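Local atomic coordinates of integral membrane indolylacetylinositol arabinosyltransferase EmbB (Mycolicibacterium smegmatis MC2 155, PDB entry 7BVC), a protein that probably polymerises arabinose into the arabinan of cell-wall arabinogalactan, acting as a membrane-embedded arabinosyltransferase. Residues V67-I72 and T1058-D1063; F99-A104 and L111-V116; P103-D108 and T1053-T1058. All coordinates share one frame; numbering follows the deposited sequence.

Contact 1. Residues V67-I72 and T1058-D1063; sequences VTAPLI and TPAELD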
loop_
_atom_site.group_PDB
_atom_site.type_symbol
_atom_site.label_atom_id
_atom_site.label_comp_id
_atom_site.label_asym_id
_atom_site.label_seq_id
_atom_site.Cartn_x
_atom_site.Cartn_y
_atom_site.Cartn_z
ATOM N N VAL B 67 5.379 18.512 42.325
ATOM C CA VAL B 67 4.033 17.953 42.271
ATOM C C VAL B 67 3.831 17.313 40.905
ATOM O O VAL B 67 4.278 17.850 39.887
ATOM C CB VAL B 67 2.968 19.036 42.549
ATOM C CG1 VAL B 67 1.611 18.615 42.031
ATOM C CG2 VAL B 67 2.886 19.331 44.037
ATOM N N THR B 68 3.172 16.158 40.881
ATOM C CA THR B 68 2.841 15.471 39.640
ATOM C C THR B 68 1.327 15.398 39.486
ATOM O O THR B 68 0.607 15.132 40.456
ATOM C CB THR B 68 3.471 14.073 39.596
ATOM O OG1 THR B 68 3.319 13.515 38.286
ATOM C CG2 THR B 68 2.854 13.141 40.625
ATOM N N ALA B 69 0.846 15.682 38.276
ATOM C CA ALA B 69 -0.573 15.636 37.953
ATOM C C ALA B 69 -0.749 15.566 36.442
ATOM O O ALA B 69 -1.163 16.551 35.820
ATOM C CB ALA B 69 -1.302 16.855 38.519
ATOM N N PRO B 70 -0.451 14.426 35.818
ATOM C CA PRO B 70 -0.463 14.352 34.349
ATOM C C PRO B 70 -1.881 14.433 33.801
ATOM O O PRO B 70 -2.739 13.619 34.146
ATOM C CB PRO B 70 0.180 12.993 34.057
ATOM C CG PRO B 70 0.003 12.205 35.292
ATOM C CD PRO B 70 -0.022 13.162 36.438
ATOM N N LEU B 71 -2.118 15.418 32.942
ATOM C CA LEU B 71 -3.433 15.616 32.352
ATOM C C LEU B 71 -3.629 14.695 31.157
ATOM O O LEU B 71 -2.703 14.459 30.378
ATOM C CB LEU B 71 -3.616 17.071 31.922
ATOM C CG LEU B 71 -3.329 18.146 32.967
ATOM C CD1 LEU B 71 -3.855 19.486 32.500
ATOM C CD2 LEU B 71 -3.931 17.772 34.305
ATOM N N ILE B 72 -4.848 14.174 31.015
ATOM C CA ILE B 72 -5.143 13.286 29.897
ATOM C C ILE B 72 -5.333 14.077 28.607
ATOM O O ILE B 72 -5.052 13.568 27.516
ATOM C CB ILE B 72 -6.371 12.416 30.220
ATOM C CG1 ILE B 72 -6.641 11.409 29.103
ATOM C CG2 ILE B 72 -7.596 13.276 30.450
ATOM C CD1 ILE B 72 -5.653 10.273 29.055
ATOM N N THR B 1058 5.164 13.958 44.393
ATOM C CA THR B 1058 3.955 13.328 44.899
ATOM C C THR B 1058 2.715 13.976 44.290
ATOM O O THR B 1058 2.753 15.144 43.893
ATOM C CB THR B 1058 3.880 13.419 46.430
ATOM O OG1 THR B 1058 3.809 14.794 46.828
ATOM C CG2 THR B 1058 5.097 12.765 47.065
ATOM N N PRO B 1059 1.606 13.242 44.198
ATOM C CA PRO B 1059 0.416 13.768 43.518
ATOM C C PRO B 1059 -0.167 14.999 44.201
ATOM O O PRO B 1059 0.146 15.326 45.346
ATOM C CB PRO B 1059 -0.565 12.592 43.568
ATOM C CG PRO B 1059 0.305 11.390 43.671
ATOM C CD PRO B 1059 1.466 11.811 44.516
ATOM N N ALA B 1060 -1.044 15.683 43.461
ATOM C CA ALA B 1060 -1.671 16.923 43.892
ATOM C C ALA B 1060 -3.011 16.637 44.572
ATOM O O ALA B 1060 -3.319 15.499 44.936
ATOM C CB ALA B 1060 -1.834 17.865 42.702
ATOM N N GLU B 1061 -3.828 17.677 44.756
ATOM C CA GLU B 1061 -5.091 17.553 45.473
ATOM C C GLU B 1061 -6.321 17.982 44.679
ATOM O O GLU B 1061 -7.416 17.505 44.985
ATOM C CB GLU B 1061 -5.035 18.354 46.782
ATOM C CG GLU B 1061 -4.323 17.616 47.903
ATOM C CD GLU B 1061 -3.723 18.550 48.932
ATOM O OE1 GLU B 1061 -4.368 19.565 49.263
ATOM O OE2 GLU B 1061 -2.605 18.264 49.412
ATOM N N LEU B 1062 -6.180 18.864 43.686
ATOM C CA LEU B 1062 -7.248 19.098 42.713
ATOM C C LEU B 1062 -8.568 19.577 43.308
ATOM O O LEU B 1062 -9.530 18.804 43.361
ATOM C CB LEU B 1062 -7.505 17.832 41.895
ATOM C CG LEU B 1062 -6.617 17.572 40.685
ATOM C CD1 LEU B 1062 -5.211 17.182 41.097
ATOM C CD2 LEU B 1062 -7.254 16.486 39.847
ATOM N N ASP B 1063 -8.616 20.815 43.798
ATOM C CA ASP B 1063 -9.868 21.377 44.304
ATOM C C ASP B 1063 -10.994 21.207 43.288
ATOM O O ASP B 1063 -10.771 21.225 42.076
ATOM C CB ASP B 1063 -9.687 22.857 44.641
ATOM C CG ASP B 1063 -8.789 23.076 45.841
ATOM O OD1 ASP B 1063 -8.754 22.196 46.728
ATOM O OD2 ASP B 1063 -8.117 24.126 45.899
#

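Contact 2. Residues F99-A104 and L111-V116; sequences FGTAPA and LNAMLV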
loop_
_atom_site.group_PDB
_atom_site.type_symbol
_atom_site.label_atom_id
_atom_site.label_comp_id
_atom_site.label_asym_id
_atom_site.label_seq_id
_atom_site.Cartn_x
_atom_site.Cartn_y
_atom_site.Cartn_z
ATOM N N PHE B 99 9.788 27.809 38.285
ATOM C CA PHE B 99 8.778 26.763 38.254
ATOM C C PHE B 99 8.663 26.273 36.819
ATOM O O PHE B 99 9.218 26.865 35.893
ATOM C CB PHE B 99 7.430 27.254 38.800
ATOM C CG PHE B 99 6.629 28.072 37.827
ATOM C CD1 PHE B 99 6.759 29.449 37.790
ATOM C CD2 PHE B 99 5.715 27.470 36.976
ATOM C CE1 PHE B 99 6.017 30.203 36.906
ATOM C CE2 PHE B 99 4.975 28.219 36.089
ATOM C CZ PHE B 99 5.123 29.587 36.055
ATOM N N GLY B 100 7.943 25.173 36.650
ATOM C CA GLY B 100 7.726 24.620 35.326
ATOM C C GLY B 100 6.621 23.592 35.380
ATOM O O GLY B 100 6.166 23.195 36.455
ATOM N N THR B 101 6.192 23.164 34.196
ATOM C CA THR B 101 5.163 22.143 34.066
ATOM C C THR B 101 5.727 20.852 33.483
ATOM O O THR B 101 4.995 20.051 32.899
ATOM C CB THR B 101 4.000 22.656 33.219
ATOM O OG1 THR B 101 4.349 22.588 31.832
ATOM C CG2 THR B 101 3.683 24.097 33.581
ATOM N N ALA B 102 7.034 20.647 33.644
ATOM C CA ALA B 102 7.761 19.452 33.241
ATOM C C ALA B 102 9.178 19.554 33.789
ATOM O O ALA B 102 9.696 20.667 33.949
ATOM C CB ALA B 102 7.781 19.296 31.721
ATOM N N PRO B 103 9.837 18.437 34.095
ATOM C CA PRO B 103 11.214 18.518 34.595
ATOM C C PRO B 103 12.142 19.067 33.524
ATOM O O PRO B 103 12.047 18.702 32.351
ATOM C CB PRO B 103 11.555 17.065 34.947
ATOM C CG PRO B 103 10.247 16.338 34.966
ATOM C CD PRO B 103 9.374 17.044 33.989
ATOM N N ALA B 104 13.046 19.958 33.944
ATOM C CA ALA B 104 13.926 20.640 33.001
ATOM C C ALA B 104 14.746 19.678 32.156
ATOM O O ALA B 104 15.145 20.034 31.044
ATOM C CB ALA B 104 14.861 21.590 33.748
ATOM N N LEU B 111 10.100 21.912 24.476
ATOM C CA LEU B 111 9.262 21.917 23.284
ATOM C C LEU B 111 7.789 21.744 23.627
ATOM O O LEU B 111 6.924 22.264 22.914
ATOM C CB LEU B 111 9.722 20.817 22.326
ATOM C CG LEU B 111 8.786 20.385 21.197
ATOM C CD1 LEU B 111 8.589 21.509 20.195
ATOM C CD2 LEU B 111 9.320 19.139 20.507
ATOM N N ASN B 112 7.481 21.036 24.715
ATOM C CA ASN B 112 6.099 20.734 25.060
ATOM C C ASN B 112 5.551 21.540 26.226
ATOM O O ASN B 112 4.343 21.770 26.278
ATOM C CB ASN B 112 5.946 19.244 25.384
ATOM C CG ASN B 112 5.985 18.373 24.150
ATOM O OD1 ASN B 112 5.017 18.303 23.395
ATOM N ND2 ASN B 112 7.108 17.702 23.935
ATOM N N ALA B 113 6.390 21.977 27.155
ATOM C CA ALA B 113 5.920 22.593 28.384
ATOM C C ALA B 113 6.356 24.054 28.470
ATOM O O ALA B 113 6.954 24.606 27.541
ATOM C CB ALA B 113 6.415 21.789 29.584
ATOM N N MET B 114 6.049 24.681 29.602
ATOM C CA MET B 114 6.401 26.068 29.873
ATOM C C MET B 114 7.455 26.118 30.969
ATOM O O MET B 114 7.273 25.524 32.038
ATOM C CB MET B 114 5.173 26.876 30.292
ATOM C CG MET B 114 5.506 28.162 31.027
ATOM S SD MET B 114 4.183 28.722 32.116
ATOM C CE MET B 114 3.106 29.542 30.945
ATOM N N LEU B 115 8.547 26.828 30.708
ATOM C CA LEU B 115 9.655 26.954 31.644
ATOM C C LEU B 115 9.918 28.421 31.943
ATOM O O LEU B 115 9.803 29.276 31.059
ATOM C CB LEU B 115 10.921 26.299 31.089
ATOM C CG LEU B 115 10.792 24.838 30.657
ATOM C CD1 LEU B 115 11.955 24.443 29.768
ATOM C CD2 LEU B 115 10.709 23.925 31.865
ATOM N N VAL B 116 10.263 28.708 33.192
ATOM C CA VAL B 116 10.631 30.053 33.629
ATOM C C VAL B 116 12.049 29.950 34.178
ATOM O O VAL B 116 12.264 29.638 35.352
ATOM C CB VAL B 116 9.662 30.619 34.669
ATOM C CG1 VAL B 116 10.042 32.046 35.021
ATOM C CG2 VAL B 116 8.241 30.561 34.145
#

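Contact 3. Residues P103-D108 and T1053-T1058; sequences PAEGRD and TVVEAT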
loop_
_atom_site.group_PDB
_atom_site.type_symbol
_atom_site.label_atom_id
_atom_site.label_comp_id
_atom_site.label_asym_id
_atom_site.label_seq_id
_atom_site.Cartn_x
_atom_site.Cartn_y
_atom_site.Cartn_z
ATOM N N PRO B 103 9.837 18.437 34.095
ATOM C CA PRO B 103 11.214 18.518 34.595
ATOM C C PRO B 103 12.142 19.067 33.524
ATOM O O PRO B 103 12.047 18.702 32.351
ATOM C CB PRO B 103 11.555 17.065 34.947
ATOM C CG PRO B 103 10.247 16.338 34.966
ATOM C CD PRO B 103 9.374 17.044 33.989
ATOM N N ALA B 104 13.046 19.958 33.944
ATOM C CA ALA B 104 13.926 20.640 33.001
ATOM C C ALA B 104 14.746 19.678 32.156
ATOM O O ALA B 104 15.145 20.034 31.044
ATOM C CB ALA B 104 14.861 21.590 33.748
ATOM N N GLU B 105 15.000 18.468 32.652
ATOM C CA GLU B 105 15.798 17.483 31.935
ATOM C C GLU B 105 14.947 16.383 31.314
ATOM O O GLU B 105 15.492 15.377 30.850
ATOM C CB GLU B 105 16.850 16.878 32.868
ATOM C CG GLU B 105 16.278 16.215 34.107
ATOM C CD GLU B 105 16.050 17.189 35.247
ATOM O OE1 GLU B 105 16.238 18.407 35.039
ATOM O OE2 GLU B 105 15.683 16.739 36.350
ATOM N N GLY B 106 13.626 16.546 31.300
ATOM C CA GLY B 106 12.778 15.611 30.595
ATOM C C GLY B 106 12.925 15.734 29.090
ATOM O O GLY B 106 13.484 16.696 28.564
ATOM N N ARG B 107 12.409 14.734 28.384
ATOM C CA ARG B 107 12.530 14.708 26.931
ATOM C C ARG B 107 11.565 15.710 26.309
ATOM O O ARG B 107 10.348 15.604 26.493
ATOM C CB ARG B 107 12.261 13.301 26.403
ATOM C CG ARG B 107 12.518 13.149 24.916
ATOM C CD ARG B 107 12.077 11.788 24.411
ATOM N NE ARG B 107 11.643 11.843 23.020
ATOM C CZ ARG B 107 11.038 10.843 22.389
ATOM N NH1 ARG B 107 10.677 10.978 21.120
ATOM N NH2 ARG B 107 10.795 9.706 23.024
ATOM N N ASP B 108 12.112 16.683 25.578
ATOM C CA ASP B 108 11.330 17.721 24.905
ATOM C C ASP B 108 10.515 18.549 25.896
ATOM O O ASP B 108 9.412 19.008 25.583
ATOM C CB ASP B 108 10.419 17.125 23.829
ATOM C CG ASP B 108 11.196 16.577 22.651
ATOM O OD1 ASP B 108 12.423 16.799 22.593
ATOM O OD2 ASP B 108 10.582 15.924 21.783
ATOM N N THR B 1053 11.506 7.475 37.552
ATOM C CA THR B 1053 11.161 8.885 37.625
ATOM C C THR B 1053 12.381 9.754 37.346
ATOM O O THR B 1053 13.522 9.381 37.631
ATOM C CB THR B 1053 10.590 9.225 38.999
ATOM O OG1 THR B 1053 11.556 8.914 40.010
ATOM C CG2 THR B 1053 9.324 8.428 39.259
ATOM N N VAL B 1054 12.126 10.927 36.776
ATOM C CA VAL B 1054 13.181 11.906 36.550
ATOM C C VAL B 1054 13.453 12.720 37.807
ATOM O O VAL B 1054 14.608 12.972 38.154
ATOM C CB VAL B 1054 12.806 12.810 35.361
ATOM C CG1 VAL B 1054 13.991 13.647 34.945
ATOM C CG2 VAL B 1054 12.311 11.972 34.200
ATOM N N VAL B 1055 12.394 13.141 38.496
ATOM C CA VAL B 1055 12.493 13.798 39.791
ATOM C C VAL B 1055 11.410 13.220 40.691
ATOM O O VAL B 1055 10.392 12.708 40.215
ATOM C CB VAL B 1055 12.355 15.330 39.680
ATOM C CG1 VAL B 1055 13.599 15.931 39.052
ATOM C CG2 VAL B 1055 11.128 15.687 38.866
ATOM N N GLU B 1056 11.632 13.303 41.999
ATOM C CA GLU B 1056 10.728 12.686 42.962
ATOM C C GLU B 1056 9.598 13.657 43.287
ATOM O O GLU B 1056 9.841 14.743 43.823
ATOM C CB GLU B 1056 11.493 12.291 44.223
ATOM C CG GLU B 1056 10.767 11.307 45.127
ATOM C CD GLU B 1056 9.785 11.978 46.061
ATOM O OE1 GLU B 1056 9.990 13.166 46.387
ATOM O OE2 GLU B 1056 8.814 11.313 46.476
ATOM N N ALA B 1057 8.364 13.267 42.970
ATOM C CA ALA B 1057 7.223 14.153 43.140
ATOM C C ALA B 1057 6.003 13.347 43.558
ATOM O O ALA B 1057 5.821 12.204 43.134
ATOM C CB ALA B 1057 6.931 14.929 41.853
ATOM N N THR B 1058 5.164 13.958 44.393
ATOM C CA THR B 1058 3.955 13.328 44.899
ATOM C C THR B 1058 2.715 13.976 44.290
ATOM O O THR B 1058 2.753 15.144 43.893
ATOM C CB THR B 1058 3.880 13.419 46.430
ATOM O OG1 THR B 1058 3.809 14.794 46.828
ATOM C CG2 THR B 1058 5.097 12.765 47.065
#

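Contact 1. Residues V67-I72 and T1058-D1063
Thr-68 and Thr-1058 are joined through their backbones: the amide N of Thr-68 donates to the carbonyl O of Thr-1058 over 3.2 Å. The bond is nearly straight at hydrogen (164°), but the donor stands above the carbonyl plane, 52° out of it. A second bond runs the other way and is weak, with Ala-1060 N 3.5 Å from Thr-68 O. Pro-1059, which has no N-H to offer, lies between the two residues of its segment that take part in these bonds.

Each of the two acceptors also faces a CA-H group. Val-67 CA lies 3.5 Å from Thr-1058 O, and Pro-1059 CA lies 3.4 Å from Thr-68 O. In the fold, the two segments run parallel where they touch, and residues 67-68 are bonded on their other side to the antiparallel strand 191-192 through Val-192. The firmer backbone bond and the side-chain packing join the concanavalin-like region near the N-terminus to the EmbC-type C-terminal domain.

Apolar contacts lie beside the backbone bonds. Val-67 has CG1 anti to its own N (chi1 160°), which brings Val-67 CG1 to 3.6 Å from Ala-1060 CB. Ala-1060 CB is approached from further along the chain by Ala-69 CB at 4.3 Å, and Leu-56 and Gln-60 also touch Ala-1060.

A methyl packed against a peptide link is the remaining kind of contact: on the other face of the strand from Val-67, Thr-68 CG2 rests against the Thr-1058 to Pro-1059 peptide, 3.8 Å from Pro-1059 N.

Contact 2. Residues F99-A104 and L111-V116
Phe-99 directs its ring toward Val-116 and Met-114, which share one corner of it. With CG held between the backbone N and the carbonyl carbon (chi1 79°), the end of the ring comes near the neighbouring strand. Phe-99 CE1 lies 3.6 Å from Val-116 CG2, while the sulfur of Met-114 sits by CE2 in a Met-aromatic contact, SD lying 5.1 Å from the Phe-99 ring centroid; both neighbours come near CZ. Both approaches are oblique. Ala-81, Val-83 and Ile-150 also touch the phenyl group.

The strands 97-100 and 114-118 run antiparallel in a sheet of the concanavalin-like region, Gly-100 and Leu-115 forming a non-hydrogen-bonded pair. Weak backbone bonds link Val-116 N to Phe-99 O and Thr-101 N to Met-114 O. Where the strands part, the methyls of Ala-102 and Ala-113 meet, CB to CB at 3.6 Å, just after helix 109-112 ends.

Thr-101 OG1 lies 3.5 Å from Met-114 N in a weak but straight bond (171°) and is also bonded to the carbonyl O of Ala-188. Its buried hydroxyl therefore probably donates to Ala-188 while accepting from Met-114, leaving the rest of the contact to apolar packing and long backbone bonds.

Contact 3. Residues P103-D108 and T1053-T1058
Pro-103 and Val-1055 meet on the buried side of this contact, although only the proline is fully buried and Val-1055 is partly exposed. Pro-103 CG lies 4.1 Å from Val-1055 CG2, and the two side chains approach at a slant. Val-1054 adds its CG1 methyl, 4.2 Å from Pro-103 CB, so the ring meets both valines. Phe-193 touches Pro-103 and Val-1055 as well, extending this apolar patch.

The proline opens a type I beta turn from Pro-103 to Gly-106, closed by a 2.9 Å hydrogen bond from Gly-106 N to Pro-103 O. This turn lies between strand 97-100 and helix 109-112 in the concanavalin-like region, and the valines belong to the link that follows strand 1047-1053 in the EmbC-type C-terminal domain. Across these two loops the touching atoms are all side-chain atoms.

On the solvent side the approaches are shorter, but they belong to an exposed residue. The aliphatic part of Glu-105 runs antiparallel past Val-1054, with Glu-105 CG 3.5 Å from Val-1054 CG1. A bend at chi2 (-86°) turns the carboxylate along the valines, bringing Glu-105 OE2 to 3.5 Å from Val-1055 CG1. This is an oxygen against a methyl and supplies no polar bond. Further along the same loop, Arg-107 hydrogen-bonds through its guanidinium to the carbonyl oxygens of Gln-789 and Pro-790.

All three contacts touch one short run of chain, residues 190-193. Its backbone bonds to Val-67 and Ala-69 of contact 1 and to Gly-100 and Thr-101 of contact 2, while the Phe-193 side chain reaches contact 3. Contacts 2 and 3 share Pro-103 and Ala-104, their centres about 10 Å apart. Contacts 1 and 3 share Thr-1058 and touch, Val-67 N lying 3.9 Å from Ala-1057 CB. Contacts 1 and 2 do not touch; their nearest atoms are about 7 Å apart. Contact 2 is internal to the concanavalin-like region, whereas the others tie it to the C-terminal domain, which contributes Trp-972 and Trp-1012 to the ethambutol pocket. The contact segments themselves contribute no residue to that pocket.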